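Local coordinates for FBP protein (Leishmania major, PDB 5OEZ), which probably hydrolyses fructose 1,6-bisphosphate to fructose 6-phosphate and phosphate with the help of magnesium, as a homotetramer under allosteric control, at residues Gln36-Lys40 against Ile196-Ile200; Leu86-Cys92 against Ile104-Arg110; Lys224-Phe229 against Cys267-Asn273; Gly297-Gly301 against Val328-Met332. One frame throughout, in Å; residues are numbered along the deposited sequence.

Overall arrangement
Contact 1 is wholly buried, contacts 2 and 3 are partly buried, and contact 4 lies near the surface. Contacts 1 and 2 belong to the N-terminal part, where helices 27-47 and 72-87 reach the same large mixed sheet; contact 2 is nested in the chain loop that contact 1 closes, and both touch the second subunit. Contacts 3 and 4 lie in the C-terminal part, on the opposite side of the chain's centre, about 15 Å apart between their own centres, and meet where Trp228 packs on Cys331 and Met332. Chemistry follows place: a lysine-carbonyl bond and a phenylalanine in contact 1, backbone and guanidinium contacts in contact 2, proline-aromatic packing in contact 3, and a salt bridge beside aliphatic groups in contact 4.

Contact 1: Gln36-Lys40 against Ile196-Ile200; sequences QTSVK and IGEFI
Lys40 NZ donates to Gly197 O of its own chain at 2.9 Å, and is gripped from the second subunit as well, by Ile196 O and, in an intersubunit salt bridge, by Glu198 OE2 of that neighbouring chain. This is helix-on-sheet packing in the N-terminal part of the class 1 FBPase fold: helix 27-47 runs across strand 198-203, outermost in the sheet within this chain, with 102° between the local directions and 9.9 Å between the local axes. A bend at chi3 (-66°) turns the end of the lysine toward Gly197 O, which the amine approaches tilted 34° from the carbonyl plane. The lysine-glutamate pairs are reciprocal across the interface, and Thr37 OG1 bonds to Glu198 OE2 of the second subunit; each charge probably steadies the other in this buried setting.

The Phe199 ring touches three side chains of the helix. Lys40 CG lies 4.0 Å from CE2 of Phe199, its side chain sliding past the ring in the opposite sense. Gln36 brings its OE1 to the ring edge, 3.7 Å from Phe199 CD2, while its NE2 is held by Thr13. At the far end of the ring, Phe199 CZ meets Val39 CG1 at 3.6 Å.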
loop_
_atom_site.group_PDB
_atom_site.type_symbol
_atom_site.label_atom_id
_atom_site.label_comp_id
_atom_site.label_asym_id
_atom_site.label_seq_id
_atom_site.Cartn_x
_atom_site.Cartn_y
_atom_site.Cartn_z
ATOM N N GLN C 36 -12.880 -5.624 12.382
ATOM C CA GLN C 36 -11.806 -4.873 11.737
ATOM C C GLN C 36 -11.196 -5.667 10.595
ATOM O O GLN C 36 -10.975 -5.117 9.518
ATOM C CB GLN C 36 -10.709 -4.534 12.720
ATOM C CG GLN C 36 -11.065 -3.435 13.687
ATOM C CD GLN C 36 -9.925 -3.209 14.656
ATOM O OE1 GLN C 36 -8.936 -2.565 14.312
ATOM N NE2 GLN C 36 -10.053 -3.744 15.874
ATOM N N THR C 37 -10.936 -6.950 10.832
ATOM C CA THR C 37 -10.354 -7.794 9.804
ATOM C C THR C 37 -11.262 -7.880 8.601
ATOM O O THR C 37 -10.791 -7.791 7.441
ATOM C CB THR C 37 -10.041 -9.214 10.332
ATOM O OG1 THR C 37 -9.166 -9.108 11.451
ATOM C CG2 THR C 37 -9.346 -10.045 9.271
ATOM N N SER C 38 -12.562 -8.049 8.868
ATOM C CA SER C 38 -13.573 -8.150 7.796
ATOM C C SER C 38 -13.589 -6.891 6.947
ATOM O O SER C 38 -13.634 -6.955 5.717
ATOM C CB SER C 38 -14.972 -8.385 8.380
ATOM O OG SER C 38 -15.002 -9.553 9.177
ATOM N N VAL C 39 -13.552 -5.751 7.626
ATOM C CA VAL C 39 -13.592 -4.454 6.956
ATOM C C VAL C 39 -12.379 -4.268 6.046
ATOM O O VAL C 39 -12.521 -3.773 4.925
ATOM C CB VAL C 39 -13.761 -3.305 7.968
ATOM C CG1 VAL C 39 -13.591 -1.939 7.316
ATOM C CG2 VAL C 39 -15.162 -3.365 8.584
ATOM N N LYS C 40 -11.213 -4.692 6.515
ATOM C CA LYS C 40 -9.988 -4.547 5.731
ATOM C C LYS C 40 -9.974 -5.442 4.511
ATOM O O LYS C 40 -9.469 -5.049 3.458
ATOM C CB LYS C 40 -8.765 -4.802 6.603
ATOM C CG LYS C 40 -8.574 -3.694 7.613
ATOM C CD LYS C 40 -7.315 -3.811 8.438
ATOM C CE LYS C 40 -7.338 -5.012 9.353
ATOM N NZ LYS C 40 -5.948 -5.241 9.825
ATOM N N ILE C 196 -0.025 0.651 8.134
ATOM C CA ILE C 196 0.097 -0.311 9.241
ATOM C C ILE C 196 -1.094 -1.251 9.407
ATOM O O ILE C 196 -1.089 -2.088 10.298
ATOM C CB ILE C 196 0.416 0.405 10.583
ATOM C CG1 ILE C 196 -0.674 1.413 10.976
ATOM C CG2 ILE C 196 1.771 1.095 10.479
ATOM C CD1 ILE C 196 -0.411 2.173 12.260
ATOM N N GLY C 197 -2.102 -1.133 8.544
ATOM C CA GLY C 197 -3.315 -1.931 8.641
ATOM C C GLY C 197 -3.996 -1.884 9.993
ATOM O O GLY C 197 -4.342 -2.917 10.556
ATOM N N GLU C 198 -4.152 -0.685 10.530
ATOM C CA GLU C 198 -4.833 -0.488 11.806
ATOM C C GLU C 198 -5.759 0.707 11.648
ATOM O O GLU C 198 -5.453 1.657 10.932
ATOM C CB GLU C 198 -3.840 -0.214 12.939
ATOM C CG GLU C 198 -2.866 -1.353 13.257
ATOM C CD GLU C 198 -3.455 -2.490 14.091
ATOM O OE1 GLU C 198 -4.548 -2.327 14.674
ATOM O OE2 GLU C 198 -2.793 -3.554 14.177
ATOM N N PHE C 199 -6.872 0.652 12.358
ATOM C CA PHE C 199 -7.764 1.779 12.503
ATOM C C PHE C 199 -7.244 2.674 13.612
ATOM O O PHE C 199 -6.954 2.197 14.698
ATOM C CB PHE C 199 -9.179 1.272 12.792
ATOM C CG PHE C 199 -9.844 0.709 11.581
ATOM C CD1 PHE C 199 -10.463 1.562 10.671
ATOM C CD2 PHE C 199 -9.799 -0.641 11.312
ATOM C CE1 PHE C 199 -11.056 1.072 9.528
ATOM C CE2 PHE C 199 -10.371 -1.139 10.159
ATOM C CZ PHE C 199 -10.999 -0.286 9.270
ATOM N N ILE C 200 -7.117 3.960 13.304
ATOM C CA ILE C 200 -6.524 4.967 14.163
ATOM C C ILE C 200 -7.651 5.912 14.538
ATOM O O ILE C 200 -8.514 6.200 13.713
ATOM C CB ILE C 200 -5.428 5.747 13.384
ATOM C CG1 ILE C 200 -4.299 4.806 12.939
ATOM C CG2 ILE C 200 -4.855 6.901 14.193
ATOM C CD1 ILE C 200 -3.672 3.971 14.050
#

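Contact 2: Leu86-Cys92 against Ile104-Arg110; sequences LSSTSVC and IAESGRR
The guanidinium of Arg109 lies flat over the carbonyl oxygen of Leu86 without bonding to it: Leu86 O stands 3.2 Å above the plane, offset toward the rim, so no N-H of the group is aimed at it. Arg109 leaves its backbone with CG between N and the carbonyl carbon (chi1 53°) and then stays extended to NE, which carries the group over the backbone at Leu86 and Ser87. There Arg109 NH2 comes 3.8 Å from Leu86 CB, and NH1 reaches Ser87 CA. A long pairing with Glu106, out of the guanidinium plane, is of charges only.

Farther along, Thr89, with positive phi where the chain leaves the helix, points its CA hydrogen at Arg109 O (CA to O 3.6 Å). Ala105 N donates to Cys92 O at 3.0 Å, nearly straight at 168°, and Ala105 CB packs against Leu86 CD2 at 4.1 Å.

The carbonyl of the same alanine is clasped side-on by Arg110, whose NH2 and NE lie 2.8 and 3.0 Å from Ala105 O, with the oxygen in the guanidinium plane. This double grip ties Arg110 back to Ala105 across the turn between them. Val91 and Thr89 lie near the AMP-binding residues Tyr113 and Asp27, and His23 of the second subunit bonds to Arg110 O. The whole is a helix-to-strand connection packed on a neighbouring loop, beside the allosteric AMP site of a class 1 FBPase.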
loop_
_atom_site.group_PDB
_atom_site.type_symbol
_atom_site.label_atom_id
_atom_site.label_comp_id
_atom_site.label_asym_id
_atom_site.label_seq_id
_atom_site.Cartn_x
_atom_site.Cartn_y
_atom_site.Cartn_z
ATOM N N LEU C 86 -17.559 -15.939 13.124
ATOM C CA LEU C 86 -17.753 -17.284 13.676
ATOM C C LEU C 86 -16.492 -17.835 14.347
ATOM O O LEU C 86 -16.595 -18.523 15.354
ATOM C CB LEU C 86 -18.282 -18.253 12.608
ATOM C CG LEU C 86 -19.730 -17.998 12.140
ATOM C CD1 LEU C 86 -20.074 -18.871 10.932
ATOM C CD2 LEU C 86 -20.748 -18.211 13.259
ATOM N N SER C 87 -15.315 -17.512 13.809
ATOM C CA SER C 87 -14.056 -17.972 14.396
ATOM C C SER C 87 -13.585 -17.116 15.567
ATOM O O SER C 87 -12.616 -17.469 16.221
ATOM C CB SER C 87 -12.950 -18.080 13.324
ATOM O OG SER C 87 -12.445 -16.800 12.944
ATOM N N SER C 88 -14.236 -15.987 15.831
ATOM C CA SER C 88 -13.826 -15.120 16.940
ATOM C C SER C 88 -13.999 -15.741 18.339
ATOM O O SER C 88 -13.334 -15.293 19.277
ATOM C CB SER C 88 -14.574 -13.777 16.885
ATOM O OG SER C 88 -15.969 -13.911 17.167
ATOM N N THR C 89 -14.899 -16.727 18.462
ATOM C CA THR C 89 -15.406 -17.270 19.730
ATOM C C THR C 89 -16.341 -16.325 20.497
ATOM O O THR C 89 -16.765 -16.645 21.606
ATOM C CB THR C 89 -14.291 -17.753 20.706
ATOM O OG1 THR C 89 -13.664 -16.623 21.339
ATOM C CG2 THR C 89 -13.257 -18.629 19.990
ATOM N N SER C 90 -16.701 -15.195 19.912
ATOM C CA SER C 90 -17.495 -14.180 20.613
ATOM C C SER C 90 -18.998 -14.221 20.323
ATOM O O SER C 90 -19.768 -13.600 21.053
ATOM C CB SER C 90 -16.954 -12.779 20.284
ATOM O OG SER C 90 -15.725 -12.580 20.953
ATOM N N VAL C 91 -19.418 -14.886 19.250
ATOM C CA VAL C 91 -20.811 -14.779 18.803
ATOM C C VAL C 91 -21.593 -16.048 19.105
ATOM O O VAL C 91 -21.085 -17.161 18.958
ATOM C CB VAL C 91 -20.945 -14.393 17.309
ATOM C CG1 VAL C 91 -19.957 -13.295 16.948
ATOM C CG2 VAL C 91 -20.769 -15.587 16.394
ATOM N N CYS C 92 -22.822 -15.852 19.556
ATOM C CA CYS C 92 -23.809 -16.917 19.690
ATOM C C CYS C 92 -24.572 -17.106 18.375
ATOM O O CYS C 92 -24.704 -18.224 17.861
ATOM C CB CYS C 92 -24.800 -16.528 20.789
ATOM S SG CYS C 92 -25.981 -17.833 21.119
ATOM N N ILE C 104 -26.368 -20.191 13.850
ATOM C CA ILE C 104 -25.990 -20.444 15.234
ATOM C C ILE C 104 -24.548 -20.938 15.197
ATOM O O ILE C 104 -24.224 -21.850 14.431
ATOM C CB ILE C 104 -26.923 -21.491 15.898
ATOM C CG1 ILE C 104 -28.299 -20.882 16.229
ATOM C CG2 ILE C 104 -26.353 -21.973 17.221
ATOM C CD1 ILE C 104 -29.051 -20.235 15.091
ATOM N N ALA C 105 -23.685 -20.325 16.001
ATOM C CA ALA C 105 -22.306 -20.793 16.134
ATOM C C ALA C 105 -22.288 -22.187 16.748
ATOM O O ALA C 105 -23.158 -22.518 17.554
ATOM C CB ALA C 105 -21.505 -19.832 16.992
ATOM N N GLU C 106 -21.299 -22.998 16.373
ATOM C CA GLU C 106 -21.146 -24.359 16.944
ATOM C C GLU C 106 -20.705 -24.286 18.394
ATOM O O GLU C 106 -19.943 -23.384 18.761
ATOM C CB GLU C 106 -20.121 -25.168 16.163
ATOM C CG GLU C 106 -20.591 -25.567 14.797
ATOM C CD GLU C 106 -19.495 -25.627 13.752
ATOM O OE1 GLU C 106 -18.293 -25.488 14.092
ATOM O OE2 GLU C 106 -19.852 -25.824 12.576
ATOM N N SER C 107 -21.187 -25.233 19.198
ATOM C CA SER C 107 -21.033 -25.193 20.676
ATOM C C SER C 107 -19.626 -24.945 21.240
ATOM O O SER C 107 -19.489 -24.178 22.194
ATOM C CB SER C 107 -21.670 -26.409 21.338
ATOM O OG SER C 107 -21.080 -27.610 20.896
ATOM N N GLY C 108 -18.604 -25.561 20.640
ATOM C CA GLY C 108 -17.205 -25.381 21.069
ATOM C C GLY C 108 -16.663 -23.954 21.057
ATOM O O GLY C 108 -15.820 -23.605 21.875
ATOM N N ARG C 109 -17.159 -23.122 20.144
ATOM C CA ARG C 109 -16.694 -21.739 19.996
ATOM C C ARG C 109 -17.870 -20.749 20.036
ATOM O O ARG C 109 -17.914 -19.790 19.261
ATOM C CB ARG C 109 -15.877 -21.598 18.696
ATOM C CG ARG C 109 -16.592 -22.098 17.450
ATOM C CD ARG C 109 -15.843 -21.798 16.162
ATOM N NE ARG C 109 -16.711 -22.014 15.000
ATOM C CZ ARG C 109 -16.410 -21.720 13.732
ATOM N NH1 ARG C 109 -15.237 -21.179 13.405
ATOM N NH2 ARG C 109 -17.301 -21.970 12.776
ATOM N N ARG C 110 -18.801 -20.979 20.965
ATOM C CA ARG C 110 -20.028 -20.173 21.088
ATOM C C ARG C 110 -19.899 -19.095 22.177
ATOM O O ARG C 110 -19.760 -19.417 23.345
ATOM C CB ARG C 110 -21.215 -21.102 21.394
ATOM C CG ARG C 110 -22.582 -20.424 21.442
ATOM C CD ARG C 110 -23.695 -21.438 21.640
ATOM N NE ARG C 110 -23.870 -22.297 20.467
ATOM C CZ ARG C 110 -24.563 -23.443 20.434
ATOM N NH1 ARG C 110 -25.180 -23.918 21.520
ATOM N NH2 ARG C 110 -24.630 -24.133 19.295
#

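Contact 3: Lys224-Phe229 against Cys267-Asn273; sequences KWEPWF and CYPKDAN
Phe229 sends its ring out with CG anti to the backbone N (chi1 -166°), whereas Trp225 turns CG beside its own N, and the two rings thereby converge on Pro269. Pro269 CB sits over the centre of the Phe229 ring, 3.8 Å from the centroid and only 3° off the normal, a clear CH-pi contact. Its neighbour, Pro269 CG, is laid over one face of the indole, 3.4 Å from Trp225 NE1. Cys267 approaches Phe229 differently: SG is at the ring edge, 5.0 Å from the centroid and 85° off the normal.

The chain ahead of helix 227-238 is fixed to the loop after strand 265-268 by Ala272 N, which donates to Lys224 O at 2.9 Å. Nearby, Glu226 OE1 rests 3.4 Å from Lys270 CE but is not in contact with Lys270 NZ, which bonds to Ser302.

Tyr321 of strand 317-323 touches Phe229, Cys267 and Pro269. Tyr268, a residue of the fructose 6-phosphate site, empty in this chain, has a side chain that leaves the backbone away from this packing. The chemistry therefore implies a mainly apolar seam, fastened by one backbone bond, whose proline is held by two aromatic faces just after strand 265-268, next to Tyr268.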
loop_
_atom_site.group_PDB
_atom_site.type_symbol
_atom_site.label_atom_id
_atom_site.label_comp_id
_atom_site.label_asym_id
_atom_site.label_seq_id
_atom_site.Cartn_x
_atom_site.Cartn_y
_atom_site.Cartn_z
ATOM N N LYS C 224 -44.894 9.513 -5.046
ATOM C CA LYS C 224 -45.264 8.372 -4.232
ATOM C C LYS C 224 -45.322 8.706 -2.737
ATOM O O LYS C 224 -45.758 7.870 -1.945
ATOM C CB LYS C 224 -44.242 7.251 -4.438
ATOM C CG LYS C 224 -44.268 6.615 -5.833
ATOM C CD LYS C 224 -43.034 5.727 -6.155
ATOM C CE LYS C 224 -42.001 6.336 -7.081
ATOM N NZ LYS C 224 -41.061 5.332 -7.655
ATOM N N TRP C 225 -44.902 9.910 -2.353
ATOM C CA TRP C 225 -44.852 10.290 -0.948
ATOM C C TRP C 225 -46.200 10.677 -0.362
ATOM O O TRP C 225 -47.112 11.039 -1.087
ATOM C CB TRP C 225 -43.935 11.490 -0.760
ATOM C CG TRP C 225 -42.506 11.240 -1.019
ATOM C CD1 TRP C 225 -41.854 10.039 -1.001
ATOM C CD2 TRP C 225 -41.518 12.230 -1.297
ATOM N NE1 TRP C 225 -40.526 10.225 -1.275
ATOM C CE2 TRP C 225 -40.294 11.561 -1.459
ATOM C CE3 TRP C 225 -41.556 13.623 -1.448
ATOM C CZ2 TRP C 225 -39.117 12.229 -1.742
ATOM C CZ3 TRP C 225 -40.383 14.284 -1.730
ATOM C CH2 TRP C 225 -39.180 13.590 -1.872
ATOM N N GLU C 226 -46.277 10.639 0.963
ATOM C CA GLU C 226 -47.432 11.109 1.715
ATOM C C GLU C 226 -47.500 12.626 1.611
ATOM O O GLU C 226 -46.453 13.279 1.567
ATOM C CB GLU C 226 -47.324 10.701 3.195
ATOM C CG GLU C 226 -47.504 9.209 3.418
ATOM C CD GLU C 226 -47.489 8.837 4.890
ATOM O OE1 GLU C 226 -46.400 8.852 5.512
ATOM O OE2 GLU C 226 -48.567 8.505 5.427
ATOM N N PRO C 227 -48.714 13.197 1.578
ATOM C CA PRO C 227 -48.829 14.659 1.423
ATOM C C PRO C 227 -48.058 15.495 2.451
ATOM O O PRO C 227 -47.453 16.485 2.078
ATOM C CB PRO C 227 -50.338 14.904 1.535
ATOM C CG PRO C 227 -50.950 13.649 1.001
ATOM C CD PRO C 227 -50.010 12.519 1.354
ATOM N N TRP C 228 -48.067 15.104 3.718
ATOM C CA TRP C 228 -47.351 15.876 4.720
ATOM C C TRP C 228 -45.843 15.998 4.412
ATOM O O TRP C 228 -45.248 17.035 4.664
ATOM C CB TRP C 228 -47.574 15.328 6.119
ATOM C CG TRP C 228 -46.867 14.028 6.453
ATOM C CD1 TRP C 228 -47.409 12.782 6.450
ATOM C CD2 TRP C 228 -45.501 13.871 6.885
ATOM N NE1 TRP C 228 -46.468 11.855 6.842
ATOM C CE2 TRP C 228 -45.288 12.498 7.105
ATOM C CE3 TRP C 228 -44.440 14.760 7.099
ATOM C CZ2 TRP C 228 -44.053 11.988 7.543
ATOM C CZ3 TRP C 228 -43.234 14.264 7.526
ATOM C CH2 TRP C 228 -43.046 12.887 7.744
ATOM N N PHE C 229 -45.251 14.951 3.843
ATOM C CA PHE C 229 -43.840 14.964 3.508
ATOM C C PHE C 229 -43.543 15.780 2.246
ATOM O O PHE C 229 -42.481 16.397 2.144
ATOM C CB PHE C 229 -43.275 13.543 3.385
ATOM C CG PHE C 229 -41.765 13.500 3.365
ATOM C CD1 PHE C 229 -41.040 13.545 4.557
ATOM C CD2 PHE C 229 -41.078 13.454 2.166
ATOM C CE1 PHE C 229 -39.644 13.517 4.541
ATOM C CE2 PHE C 229 -39.691 13.448 2.147
ATOM C CZ PHE C 229 -38.971 13.469 3.341
ATOM N N CYS C 267 -33.590 11.173 5.035
ATOM C CA CYS C 267 -34.953 10.594 5.026
ATOM C C CYS C 267 -35.121 9.475 4.007
ATOM O O CYS C 267 -34.683 9.591 2.867
ATOM C CB CYS C 267 -35.986 11.654 4.708
ATOM S SG CYS C 267 -36.012 13.053 5.803
ATOM N N TYR C 268 -35.699 8.371 4.465
ATOM C CA TYR C 268 -36.366 7.413 3.589
ATOM C C TYR C 268 -37.809 7.360 4.054
ATOM O O TYR C 268 -38.156 6.536 4.907
ATOM C CB TYR C 268 -35.790 6.024 3.640
ATOM C CG TYR C 268 -34.545 5.755 2.824
ATOM C CD1 TYR C 268 -34.563 5.783 1.430
ATOM C CD2 TYR C 268 -33.353 5.399 3.452
ATOM C CE1 TYR C 268 -33.407 5.519 0.687
ATOM C CE2 TYR C 268 -32.206 5.113 2.721
ATOM C CZ TYR C 268 -32.232 5.182 1.338
ATOM O OH TYR C 268 -31.091 4.909 0.619
ATOM N N PRO C 269 -38.635 8.247 3.503
ATOM C CA PRO C 269 -40.005 8.363 3.952
ATOM C C PRO C 269 -40.850 7.236 3.442
ATOM O O PRO C 269 -40.441 6.508 2.548
ATOM C CB PRO C 269 -40.475 9.659 3.296
ATOM C CG PRO C 269 -39.736 9.694 2.012
ATOM C CD PRO C 269 -38.383 9.071 2.302
ATOM N N LYS C 270 -42.028 7.093 4.033
ATOM C CA LYS C 270 -43.003 6.129 3.567
ATOM C C LYS C 270 -43.440 6.543 2.153
ATOM O O LYS C 270 -43.609 7.718 1.858
ATOM C CB LYS C 270 -44.193 6.117 4.524
ATOM C CG LYS C 270 -45.093 4.893 4.433
ATOM C CD LYS C 270 -46.469 5.025 5.092
ATOM C CE LYS C 270 -46.462 5.601 6.499
ATOM N NZ LYS C 270 -45.965 4.644 7.519
ATOM N N ASP C 271 -43.598 5.573 1.283
ATOM C CA ASP C 271 -44.119 5.837 -0.040
ATOM C C ASP C 271 -45.032 4.692 -0.457
ATOM O O ASP C 271 -44.900 3.559 0.033
ATOM C CB ASP C 271 -43.050 6.223 -1.094
ATOM C CG ASP C 271 -42.251 5.096 -1.610
ATOM O OD1 ASP C 271 -42.798 4.083 -2.071
ATOM O OD2 ASP C 271 -41.048 5.324 -1.695
ATOM N N ALA C 272 -45.951 5.014 -1.360
ATOM C CA ALA C 272 -46.981 4.076 -1.823
ATOM C C ALA C 272 -46.457 2.723 -2.352
ATOM O O ALA C 272 -47.116 1.702 -2.190
ATOM C CB ALA C 272 -47.848 4.756 -2.859
ATOM N N ASN C 273 -45.280 2.703 -2.971
ATOM C CA ASN C 273 -44.686 1.411 -3.389
ATOM C C ASN C 273 -44.329 0.452 -2.256
ATOM O O ASN C 273 -44.428 -0.775 -2.428
ATOM C CB ASN C 273 -43.353 1.567 -4.098
ATOM C CG ASN C 273 -43.476 1.913 -5.545
ATOM O OD1 ASN C 273 -42.566 2.503 -6.128
ATOM N ND2 ASN C 273 -44.588 1.551 -6.143
#

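Contact 4: Gly297-Gly301 against Val328-Met332; sequences GKAVG and VDLCM
Lys298 NZ and Asp329 OD1 form a salt bridge of 2.8 Å, the one hydrogen-bonded pair between residues 297-301 and 328-332. The lysine has to span the gap. Beyond CG its chain is fully extended, meeting the aspartate side chain at about a right angle, and NZ arrives on the syn lone pair of OD1, the side facing OD2. Asp329 OD2 itself stays 3.9 Å from Lys298 NZ, so a single oxygen does the bonding. The methylene part of the lysine also runs close to this oxygen, with Lys298 CE 3.5 Å from Asp329 OD1. Both residues are partly exposed, and solvent would be expected to weaken the attraction compared with a buried pair.

Inward from the charges the contact becomes aliphatic. The root of the same lysine packs on the helix, Lys298 CB lying 4.0 Å from Val328 CG1. Two residues along the strand, Val300 again faces the helix, as the alternation of a strand requires. Its CG2, which lies between the backbone N and the carbonyl carbon, is the branch that touches: it meets Val328 CG1 tip to tip at 3.8 Å, and Met332 SD at 3.9 Å. Val328 and Met332 stand one helical turn apart, joined by the bond from Met332 N to Val328 O, and so present their side chains to the strand together.

The local axes run 32° from parallel and 9.9 Å apart, the spacing of a helix laid on a sheet. Strand 298-300 pairs antiparallel with strand 317-323, whose Tyr321 touches Val300 and Met332, while Leu330 and Cys331 pack on helix 227-238.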
loop_
_atom_site.group_PDB
_atom_site.type_symbol
_atom_site.label_atom_id
_atom_site.label_comp_id
_atom_site.label_asym_id
_atom_site.label_seq_id
_atom_site.Cartn_x
_atom_site.Cartn_y
_atom_site.Cartn_z
ATOM N N GLY C 297 -28.213 13.372 17.985
ATOM C CA GLY C 297 -29.286 13.608 17.007
ATOM C C GLY C 297 -30.584 12.899 17.386
ATOM O O GLY C 297 -30.706 12.384 18.491
ATOM N N LYS C 298 -31.528 12.860 16.444
ATOM C CA LYS C 298 -32.772 12.098 16.594
ATOM C C LYS C 298 -32.892 11.130 15.461
ATOM O O LYS C 298 -32.414 11.385 14.346
ATOM C CB LYS C 298 -33.995 12.994 16.596
ATOM C CG LYS C 298 -34.168 13.793 17.867
ATOM C CD LYS C 298 -35.568 14.382 17.968
ATOM C CE LYS C 298 -35.726 15.076 19.313
ATOM N NZ LYS C 298 -37.112 15.560 19.530
ATOM N N ALA C 299 -33.545 10.013 15.766
ATOM C CA ALA C 299 -33.749 8.940 14.819
ATOM C C ALA C 299 -35.158 8.374 15.012
ATOM O O ALA C 299 -35.391 7.579 15.930
ATOM C CB ALA C 299 -32.705 7.866 15.035
ATOM N N VAL C 300 -36.089 8.782 14.149
ATOM C CA VAL C 300 -37.496 8.351 14.286
ATOM C C VAL C 300 -38.019 7.611 13.066
ATOM O O VAL C 300 -37.481 7.734 11.957
ATOM C CB VAL C 300 -38.422 9.517 14.664
ATOM C CG1 VAL C 300 -37.981 10.100 16.009
ATOM C CG2 VAL C 300 -38.446 10.598 13.591
ATOM N N GLY C 301 -39.054 6.809 13.302
ATOM C CA GLY C 301 -39.742 6.050 12.257
ATOM C C GLY C 301 -41.110 6.641 12.020
ATOM O O GLY C 301 -41.282 7.840 12.159
ATOM N N VAL C 328 -34.996 17.225 12.422
ATOM C CA VAL C 328 -35.985 16.147 12.598
ATOM C C VAL C 328 -37.272 16.662 13.258
ATOM O O VAL C 328 -38.348 16.221 12.882
ATOM C CB VAL C 328 -35.422 14.946 13.379
ATOM C CG1 VAL C 328 -36.497 13.899 13.647
ATOM C CG2 VAL C 328 -34.299 14.314 12.592
ATOM N N ASP C 329 -37.168 17.589 14.222
ATOM C CA ASP C 329 -38.372 18.232 14.841
ATOM C C ASP C 329 -39.210 19.010 13.815
ATOM O O ASP C 329 -40.420 18.925 13.846
ATOM C CB ASP C 329 -38.009 19.188 15.991
ATOM C CG ASP C 329 -37.443 18.468 17.228
ATOM O OD1 ASP C 329 -37.622 17.239 17.370
ATOM O OD2 ASP C 329 -36.779 19.141 18.051
ATOM N N LEU C 330 -38.557 19.735 12.899
ATOM C CA LEU C 330 -39.269 20.488 11.871
ATOM C C LEU C 330 -40.023 19.533 10.943
ATOM O O LEU C 330 -41.169 19.782 10.613
ATOM C CB LEU C 330 -38.308 21.377 11.069
ATOM C CG LEU C 330 -38.901 22.189 9.907
ATOM C CD1 LEU C 330 -39.847 23.233 10.448
ATOM C CD2 LEU C 330 -37.822 22.844 9.052
ATOM N N CYS C 331 -39.367 18.438 10.568
ATOM C CA CYS C 331 -39.960 17.389 9.747
ATOM C C CYS C 331 -41.184 16.772 10.424
ATOM O O CYS C 331 -42.237 16.646 9.822
ATOM C CB CYS C 331 -38.909 16.308 9.454
ATOM S SG CYS C 331 -39.427 14.930 8.415
ATOM N N MET C 332 -41.052 16.423 11.697
ATOM C CA MET C 332 -42.166 15.847 12.443
ATOM C C MET C 332 -43.314 16.826 12.657
ATOM O O MET C 332 -44.456 16.401 12.837
ATOM C CB MET C 332 -41.687 15.267 13.785
ATOM C CG MET C 332 -40.858 13.996 13.654
ATOM S SD MET C 332 -41.628 12.662 12.686
ATOM C CE MET C 332 -40.772 12.795 11.116
#